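Long-range contact in probable WRKY transcription factor 52 (Arabidopsis thaliana, PDB 4C6S), which acts as a plant disease resistance protein and W-box-binding transcription factor that pairs with RPS4 to recognise the bacterial effectors AvrRps4 and PopP2: residues A57-M62 against A92-L97. Numbering follows the deposited sequence.
Sequences AGVSVM and AVVSVL
Ser60 and Met62 turn both their N-H and their C=O groups to the strand 92-97, which answers with Ala92 and Val94 on the same footing, the staggered exchange that defines parallel beta pairing. The straightest of the five bonds runs from Ser60 N to Ala92 O, 2.7 Å long with 175° at the hydrogen. Val94 N then reaches Ser60 O at 2.8 Å, Val94 O accepts from Met62 N, and Val96 N closes the series on Met62 O. At the opposite end Gly58 O receives Ala92 N over 3.0 Å. Several of these oxygens also take a CA-H from the facing strand, the shortest such contact being Val61 CA to Val94 O at 3.2 Å.

Four valines cover one face of this pair. With CG1 of Val59 anti to the backbone N (chi1 178°), that methyl is carried forward along the strand and meets Val94 CG2 at 4.2 Å. Val61 repeats the gesture one step on, its CG1 resting 4.0 Å from Val96 CG2. On the other face the extended chi2 of Met62 (-177°) carries SD to 4.2 Å from Val93 CG1, and the bend that follows affects only the terminal CE methyl.

The two strands are neighbours within the five-stranded parallel sheet of a TIR domain, with helix 74-82 making the beta-alpha-beta crossover between them. That helix packs on the face of Ser60, Met62 and Val93, through Val81, Phe78 and Leu82 among others, whereas helix 128-143 covers Val59, Ala92, Val94 and Val96. Strand 8-12 pairs with the far edge of 59-65, placing this contact in the buried middle of the domain.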
ATOM      1  N   ALA A  57       6.354   0.439  23.855  1.00 36.54           N
ATOM      2  CA  ALA A  57       6.128  -0.608  22.849  1.00 34.64           C
ATOM      3  C   ALA A  57       7.008  -1.837  23.095  1.00 39.34           C
ATOM      4  O   ALA A  57       8.190  -1.711  23.426  1.00 37.94           O
ATOM      5  CB  ALA A  57       6.351  -0.063  21.434  1.00 28.84           C
ATOM      6  N   GLY A  58       6.428  -3.024  22.943  1.00 38.07           N
ATOM      7  CA  GLY A  58       7.206  -4.247  23.034  1.00 37.62           C
ATOM      8  C   GLY A  58       8.067  -4.433  21.797  1.00 34.71           C
ATOM      9  O   GLY A  58       9.148  -5.013  21.851  1.00 34.75           O
ATOM     10  N   VAL A  59       7.581  -3.938  20.669  1.00 29.35           N
ATOM     11  CA  VAL A  59       8.339  -4.007  19.429  1.00 26.69           C
ATOM     12  C   VAL A  59       8.302  -2.659  18.749  1.00 29.38           C
ATOM     13  O   VAL A  59       7.238  -2.047  18.614  1.00 26.28           O
ATOM     14  CB  VAL A  59       7.773  -5.069  18.470  1.00 26.27           C
ATOM     15  CG1 VAL A  59       8.568  -5.075  17.163  1.00 28.97           C
ATOM     16  CG2 VAL A  59       7.781  -6.444  19.132  1.00 33.03           C
ATOM     17  N   SER A  60       9.466  -2.196  18.318  1.00 26.08           N
ATOM     18  CA  SER A  60       9.566  -0.947  17.581  1.00 25.19           C
ATOM     19  C   SER A  60       9.903  -1.270  16.135  1.00 25.67           C
ATOM     20  O   SER A  60      10.973  -1.807  15.845  1.00 27.72           O
ATOM     21  CB  SER A  60      10.651  -0.067  18.214  1.00 29.14           C
ATOM     22  OG  SER A  60      10.819   1.147  17.508  1.00 29.58           O
ATOM     23  N   VAL A  61       8.975  -0.983  15.225  1.00 21.21           N
ATOM     24  CA  VAL A  61       9.216  -1.220  13.802  1.00 19.39           C
ATOM     25  C   VAL A  61       9.529   0.117  13.146  1.00 22.80           C
ATOM     26  O   VAL A  61       8.645   0.972  13.031  1.00 23.11           O
ATOM     27  CB  VAL A  61       7.989  -1.810  13.121  1.00 18.83           C
ATOM     28  CG1 VAL A  61       8.244  -1.965  11.610  1.00 21.42           C
ATOM     29  CG2 VAL A  61       7.620  -3.144  13.743  1.00 23.82           C
ATOM     30  N   MET A  62      10.781   0.309  12.729  1.00 21.83           N
ATOM     31  CA  MET A  62      11.187   1.555  12.089  1.00 20.05           C
ATOM     32  C   MET A  62      11.088   1.385  10.586  1.00 23.68           C
ATOM     33  O   MET A  62      11.820   0.583  10.006  1.00 22.52           O
ATOM     34  CB  MET A  62      12.624   1.907  12.467  1.00 22.11           C
ATOM     35  CG  MET A  62      12.778   2.157  13.969  1.00 29.79           C
ATOM     36  SD  MET A  62      14.433   2.659  14.493  1.00 34.40           S
ATOM     37  CE  MET A  62      14.717   4.009  13.410  1.00 47.77           C
ATOM     38  N   ALA A  92      12.139  -5.100  21.269  1.00 36.34           N
ATOM     39  CA  ALA A  92      12.842  -5.469  20.046  1.00 33.32           C
ATOM     40  C   ALA A  92      12.701  -4.376  19.004  1.00 33.08           C
ATOM     41  O   ALA A  92      11.687  -3.679  18.956  1.00 32.32           O
ATOM     42  CB  ALA A  92      12.294  -6.758  19.496  1.00 38.99           C
ATOM     43  N   VAL A  93      13.704  -4.259  18.140  1.00 30.53           N
ATOM     44  CA  VAL A  93      13.659  -3.297  17.056  1.00 25.87           C
ATOM     45  C   VAL A  93      13.710  -4.013  15.703  1.00 27.30           C
ATOM     46  O   VAL A  93      14.599  -4.826  15.443  1.00 30.35           O
ATOM     47  CB  VAL A  93      14.800  -2.263  17.161  1.00 27.55           C
ATOM     48  CG1 VAL A  93      14.722  -1.281  16.001  1.00 26.91           C
ATOM     49  CG2 VAL A  93      14.728  -1.531  18.500  1.00 29.98           C
ATOM     50  N   VAL A  94      12.731  -3.738  14.852  1.00 24.32           N
ATOM     51  CA  VAL A  94      12.722  -4.318  13.514  1.00 22.33           C
ATOM     52  C   VAL A  94      12.805  -3.167  12.521  1.00 23.44           C
ATOM     53  O   VAL A  94      12.106  -2.162  12.683  1.00 25.05           O
ATOM     54  CB  VAL A  94      11.439  -5.130  13.276  1.00 26.21           C
ATOM     55  CG1 VAL A  94      11.411  -5.686  11.852  1.00 27.87           C
ATOM     56  CG2 VAL A  94      11.345  -6.261  14.298  1.00 29.72           C
ATOM     57  N   SER A  95      13.668  -3.290  11.510  1.00 23.81           N
ATOM     58  CA  SER A  95      13.886  -2.185  10.578  1.00 21.28           C
ATOM     59  C   SER A  95      13.386  -2.574   9.199  1.00 23.32           C
ATOM     60  O   SER A  95      13.547  -3.710   8.775  1.00 25.15           O
ATOM     61  CB  SER A  95      15.373  -1.830  10.492  1.00 24.50           C
ATOM     62  OG  SER A  95      15.829  -1.298  11.726  1.00 26.54           O
ATOM     63  N   VAL A  96      12.780  -1.619   8.503  1.00 19.45           N
ATOM     64  CA  VAL A  96      12.253  -1.899   7.172  1.00 20.21           C
ATOM     65  C   VAL A  96      12.811  -0.867   6.213  1.00 18.82           C
ATOM     66  O   VAL A  96      12.567   0.341   6.379  1.00 23.85           O
ATOM     67  CB  VAL A  96      10.712  -1.814   7.154  1.00 19.80           C
ATOM     68  CG1 VAL A  96      10.169  -2.132   5.762  1.00 21.29           C
ATOM     69  CG2 VAL A  96      10.094  -2.782   8.191  1.00 22.29           C
ATOM     70  N   LEU A  97      13.577  -1.332   5.221  1.00 18.58           N
ATOM     71  CA  LEU A  97      14.134  -0.430   4.217  1.00 19.02           C
ATOM     72  C   LEU A  97      13.119  -0.364   3.095  1.00 24.68           C
ATOM     73  O   LEU A  97      13.049  -1.271   2.261  1.00 23.22           O
ATOM     74  CB  LEU A  97      15.477  -0.937   3.687  1.00 23.45           C
ATOM     75  CG  LEU A  97      16.564  -1.079   4.736  1.00 23.71           C
ATOM     76  CD1 LEU A  97      17.873  -1.581   4.109  1.00 29.26           C
ATOM     77  CD2 LEU A  97      16.810   0.274   5.391  1.00 27.73           C
TER